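Local coordinates for outer membrane protein TP0453 (Treponema pallidum, PDB 3K8G) that is an outer membrane-associated lipoprotein that alters membrane permeability at acidic pH and might be involved in ligand transport, at residues Gln144-Phe149 / Thr161-Tyr165; Lys167-Ile173 / Asn183-Met189. All coordinates share one frame; numbering follows the deposited sequence.

In the fold
Running from the N terminus, the chain first meets contact 1, where the loop and helix start at residues 144-149 settle on strand 162-166, so that helix 147-153 and the turn after it form a closed excursion. The strand then leads almost directly into helix 169-176, and contact 2 opens: residues 167-173 are met by 183-189, the loop returning from that helix to strand 189-196. The two closures follow in series, neither enclosing the other, with centres about 16 Å apart. They touch where Y165 of contact 1 reaches A188 and M189 of contact 2. Together they tie two helices thought to be amphipathic to neighbouring antiparallel strands of the half-barrel.

Contact 1. Residues Gln144-Phe149 / Thr161-Tyr165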
# COMPACT_ATOMS: atom_id res chain seq x y z
N GLN A 144 -8.14 -5.35 11.28
CA GLN A 144 -9.47 -5.57 10.71
C GLN A 144 -9.58 -4.87 9.36
O GLN A 144 -9.28 -3.68 9.25
CB GLN A 144 -10.54 -5.01 11.64
CG GLN A 144 -10.54 -5.62 13.04
CD GLN A 144 -11.31 -4.73 14.02
OE1 GLN A 144 -10.96 -3.56 14.20
NE2 GLN A 144 -12.36 -5.26 14.62
N LEU A 145 -9.94 -5.62 8.33
CA LEU A 145 -9.97 -5.09 6.98
C LEU A 145 -11.32 -5.40 6.35
O LEU A 145 -11.94 -6.40 6.70
CB LEU A 145 -8.87 -5.71 6.10
CG LEU A 145 -7.41 -5.19 6.12
CD1 LEU A 145 -7.34 -3.64 5.87
CD2 LEU A 145 -6.72 -5.55 7.40
N PRO A 146 -11.75 -4.58 5.36
CA PRO A 146 -13.08 -4.84 4.80
C PRO A 146 -13.08 -6.09 3.90
O PRO A 146 -12.03 -6.51 3.46
CB PRO A 146 -13.41 -3.59 3.99
CG PRO A 146 -12.15 -2.88 3.77
CD PRO A 146 -11.15 -3.31 4.87
N PRO A 147 -14.26 -6.68 3.66
CA PRO A 147 -14.30 -7.96 2.95
C PRO A 147 -13.65 -8.00 1.57
O PRO A 147 -12.99 -8.98 1.27
CB PRO A 147 -15.79 -8.28 2.86
CG PRO A 147 -16.42 -7.49 3.95
CD PRO A 147 -15.61 -6.23 4.07
N ARG A 148 -13.85 -6.98 0.72
CA ARG A 148 -13.23 -7.05 -0.62
C ARG A 148 -11.71 -6.89 -0.55
O ARG A 148 -10.96 -7.47 -1.32
CB ARG A 148 -13.85 -6.00 -1.59
CG ARG A 148 -13.21 -6.05 -2.96
CD ARG A 148 -13.91 -5.15 -3.98
NE ARG A 148 -13.27 -5.32 -5.27
CZ ARG A 148 -13.59 -4.60 -6.34
NH1 ARG A 148 -14.55 -3.68 -6.25
NH2 ARG A 148 -12.95 -4.80 -7.47
N PHE A 149 -11.26 -6.07 0.38
CA PHE A 149 -9.80 -5.94 0.57
C PHE A 149 -9.21 -7.33 0.95
O PHE A 149 -8.21 -7.81 0.35
CB PHE A 149 -9.52 -4.88 1.65
CG PHE A 149 -8.04 -4.58 1.80
CD1 PHE A 149 -7.52 -3.40 1.27
CD2 PHE A 149 -7.19 -5.47 2.47
CE1 PHE A 149 -6.14 -3.09 1.42
CE2 PHE A 149 -5.82 -5.21 2.61
CZ PHE A 149 -5.29 -4.00 2.08
N THR A 161 -6.22 -6.27 -9.38
CA THR A 161 -6.80 -5.12 -8.67
C THR A 161 -5.90 -4.70 -7.50
O THR A 161 -5.52 -5.53 -6.68
CB THR A 161 -8.21 -5.46 -8.18
OG1 THR A 161 -9.04 -5.75 -9.31
CG2 THR A 161 -8.85 -4.29 -7.43
N VAL A 162 -5.59 -3.41 -7.46
CA VAL A 162 -4.90 -2.74 -6.37
C VAL A 162 -5.98 -2.35 -5.33
O VAL A 162 -7.03 -1.84 -5.70
CB VAL A 162 -4.18 -1.47 -6.88
CG1 VAL A 162 -3.53 -0.63 -5.72
CG2 VAL A 162 -3.12 -1.84 -7.92
N ALA A 163 -5.73 -2.63 -4.05
CA ALA A 163 -6.73 -2.34 -2.99
C ALA A 163 -6.15 -1.37 -1.95
O ALA A 163 -5.01 -1.54 -1.51
CB ALA A 163 -7.20 -3.68 -2.31
N LEU A 164 -6.94 -0.37 -1.53
CA LEU A 164 -6.49 0.47 -0.44
C LEU A 164 -7.61 0.55 0.58
O LEU A 164 -8.79 0.58 0.21
CB LEU A 164 -6.14 1.89 -0.90
CG LEU A 164 -4.72 2.06 -1.50
CD1 LEU A 164 -4.78 1.82 -2.98
CD2 LEU A 164 -4.21 3.47 -1.21
N TYR A 165 -7.23 0.54 1.85
CA TYR A 165 -8.19 0.83 2.89
C TYR A 165 -7.69 2.01 3.70
O TYR A 165 -6.58 1.96 4.27
CB TYR A 165 -8.36 -0.40 3.79
CG TYR A 165 -9.37 -0.13 4.92
CD1 TYR A 165 -10.66 0.27 4.61
CD2 TYR A 165 -9.02 -0.30 6.28
CE1 TYR A 165 -11.59 0.51 5.61
CE2 TYR A 165 -9.99 -0.08 7.28
CZ TYR A 165 -11.27 0.33 6.91
OH TYR A 165 -12.28 0.60 7.84
O HOH W 1 -12.28 -2.70 8.92
O HOH W 2 -11.09 -7.14 -8.33
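P146 lays its ring over the Y165 ring: CD sits 3.7 Å from the ring centroid and 14° off the normal, the geometry of a CH-pi contact, while CG of P146 lies 3.6 Å from CD1 of Y165. The tyrosine reaches this place because its CG is anti to the backbone N (chi1 179°), which carries the ring out from the strand beneath the N-cap residue of helix 147-153. L145 adds a methyl, its CD1 lying 3.8 Å from CD2 of Y165; the same CD1 stands above the rim of the F149 ring on one face.

F149, on the first turn of the helix, meets the strand through CD1 and CE1. Its CD1 packs 3.6 Å from CB of A163; Y22 and Y24 of strand 21-26 and Y192 of strand 189-196 also touch the side chain.

Polar links are indirect. One water accepts from NH2 of R148 in the guanidinium plane and lies 2.7 Å from OG1 of T161, which also hydrogen-bonds OG of S159. The extended arginine also forms a salt bridge with E152 and a cation-pi contact with Y192. A second water joins O of Q144 to OH of Y165 by weak bonds.

Aromatic and aliphatic surfaces therefore hold the helix start against the strand, whose backbone bonds run to strands 21-26 and 189-196; the direct contact depends on shape, with water-mediated polarity confined to its margins.

Contact 2. Residues Lys167-Ile173 / Asn183-Met189; sequences KNGGHFI and NLPLGAM
G169 and G187 meet through their backbones: N of G169 donates to O of G187 at 2.8 Å, but the N-H...O angle of 126° makes the bond weak. Beside it, CA of A188 approaches O of K167 at 3.4 Å, a CA-H...O contact. G169 and G170, on the first turn of the helix, let the loop come close: CB of M189 comes to 3.7 Å from CA of G169, and CB of L186 to 4.1 Å from CA of G170.

Polar side chains act mainly at the N terminus of the helix. N168 is the N-cap, its OD1 accepting from N of H171 in a nearly straight bond, with the donor well above the carbonyl plane. A water donates to this OD1 and, at 2.6 Å, to O of L184, coupling cap and loop. H171 and N183 lie side by side, their planes 17° apart; OD1 of N183 lies in the imidazole plane, 3.8 Å from CD2 of H171, without hydrogen bonding.

Apolar contact centres on M189. Its chain is extended through SD and bends only at the last torsion (chi3 -62°), which turns CE toward the helix; CE lies a tight 3.4 Å from CD1 of I173, and SD approaches CD2 of F172 at 3.9 Å in an oblique Met-aromatic contact. L184 and L186 extend this surface more loosely toward CG2 of I173.

Helix 169-176 is thus held against the loop on its way into strand 189-196: I173 and M189 also pack on L204 of strand 199-207, while F172 and M189 reach I166 of strand 162-166.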
# COMPACT_ATOMS: atom_id res chain seq x y z
N LYS A 167 -8.33 4.88 6.65
CA LYS A 167 -9.15 5.22 7.80
C LYS A 167 -9.70 6.64 7.67
O LYS A 167 -10.86 6.87 7.98
CB LYS A 167 -8.39 5.02 9.13
CG LYS A 167 -7.88 3.56 9.28
CD LYS A 167 -7.57 3.12 10.71
CE LYS A 167 -7.30 1.58 10.77
NZ LYS A 167 -6.24 1.13 11.77
N ASN A 168 -8.88 7.59 7.20
CA ASN A 168 -9.32 9.00 7.09
C ASN A 168 -9.71 9.28 5.63
O ASN A 168 -8.94 9.87 4.84
CB ASN A 168 -8.25 9.99 7.59
CG ASN A 168 -8.78 11.42 7.70
OD1 ASN A 168 -9.81 11.75 7.10
ND2 ASN A 168 -8.08 12.26 8.45
N GLY A 169 -10.88 8.79 5.26
CA GLY A 169 -11.30 8.81 3.87
C GLY A 169 -11.60 10.22 3.40
O GLY A 169 -11.40 10.53 2.22
N GLY A 170 -12.07 11.06 4.34
CA GLY A 170 -12.29 12.50 4.06
C GLY A 170 -11.07 13.14 3.44
O GLY A 170 -11.12 13.67 2.31
N HIS A 171 -9.95 13.05 4.16
CA HIS A 171 -8.66 13.62 3.73
C HIS A 171 -8.17 13.07 2.38
O HIS A 171 -7.67 13.82 1.53
CB HIS A 171 -7.63 13.38 4.83
CG HIS A 171 -6.37 14.17 4.69
ND1 HIS A 171 -5.21 13.64 4.17
CD2 HIS A 171 -6.08 15.45 5.02
CE1 HIS A 171 -4.26 14.56 4.17
NE2 HIS A 171 -4.76 15.67 4.68
N PHE A 172 -8.34 11.77 2.15
CA PHE A 172 -7.83 11.13 0.92
C PHE A 172 -8.64 11.47 -0.34
O PHE A 172 -8.08 11.61 -1.44
CB PHE A 172 -7.78 9.61 1.11
CG PHE A 172 -6.86 8.89 0.15
CD1 PHE A 172 -5.51 8.75 0.44
CD2 PHE A 172 -7.35 8.35 -1.02
CE1 PHE A 172 -4.66 8.08 -0.44
CE2 PHE A 172 -6.50 7.67 -1.90
CZ PHE A 172 -5.16 7.54 -1.60
N ILE A 173 -9.96 11.60 -0.17
CA ILE A 173 -10.88 11.88 -1.29
C ILE A 173 -10.58 13.20 -2.01
O ILE A 173 -10.70 13.29 -3.24
CB ILE A 173 -12.37 11.84 -0.86
CG1 ILE A 173 -13.29 11.77 -2.09
CG2 ILE A 173 -12.76 13.07 -0.05
CD1 ILE A 173 -13.29 10.44 -2.79
N ASN A 183 -10.48 18.87 4.74
CA ASN A 183 -10.73 18.15 6.00
C ASN A 183 -12.22 17.82 6.20
O ASN A 183 -12.85 18.30 7.15
CB ASN A 183 -10.19 18.93 7.22
CG ASN A 183 -8.67 19.04 7.22
OD1 ASN A 183 -7.96 18.05 7.04
ND2 ASN A 183 -8.17 20.25 7.44
N LEU A 184 -12.76 17.01 5.28
CA LEU A 184 -14.18 16.64 5.33
C LEU A 184 -14.49 15.71 6.51
O LEU A 184 -13.63 14.92 6.91
CB LEU A 184 -14.62 15.98 4.03
CG LEU A 184 -14.88 16.76 2.73
CD1 LEU A 184 -15.41 18.18 2.95
CD2 LEU A 184 -13.63 16.75 1.89
N PRO A 185 -15.72 15.79 7.05
CA PRO A 185 -16.17 15.05 8.23
C PRO A 185 -16.59 13.60 7.93
O PRO A 185 -17.55 13.09 8.55
CB PRO A 185 -17.38 15.87 8.72
CG PRO A 185 -17.93 16.48 7.51
CD PRO A 185 -16.79 16.68 6.54
N LEU A 186 -15.86 12.94 7.02
CA LEU A 186 -16.26 11.64 6.50
C LEU A 186 -15.38 10.52 7.08
O LEU A 186 -14.35 10.77 7.70
CB LEU A 186 -16.20 11.65 4.97
CG LEU A 186 -16.90 12.76 4.18
CD1 LEU A 186 -16.16 13.09 2.89
CD2 LEU A 186 -18.35 12.38 3.87
N GLY A 187 -15.80 9.28 6.86
CA GLY A 187 -15.18 8.17 7.53
C GLY A 187 -14.20 7.44 6.62
O GLY A 187 -13.54 8.05 5.76
N ALA A 188 -14.16 6.14 6.81
CA ALA A 188 -13.23 5.26 6.12
C ALA A 188 -13.57 5.15 4.64
O ALA A 188 -14.75 5.26 4.25
CB ALA A 188 -13.27 3.91 6.80
N MET A 189 -12.54 4.97 3.81
CA MET A 189 -12.72 4.80 2.40
C MET A 189 -12.13 3.45 2.00
O MET A 189 -11.01 3.13 2.40
CB MET A 189 -12.02 5.92 1.60
CG MET A 189 -11.97 5.66 0.06
SD MET A 189 -10.95 6.83 -0.93
CE MET A 189 -11.84 8.32 -0.60
O HOH W 3 -11.11 14.35 7.14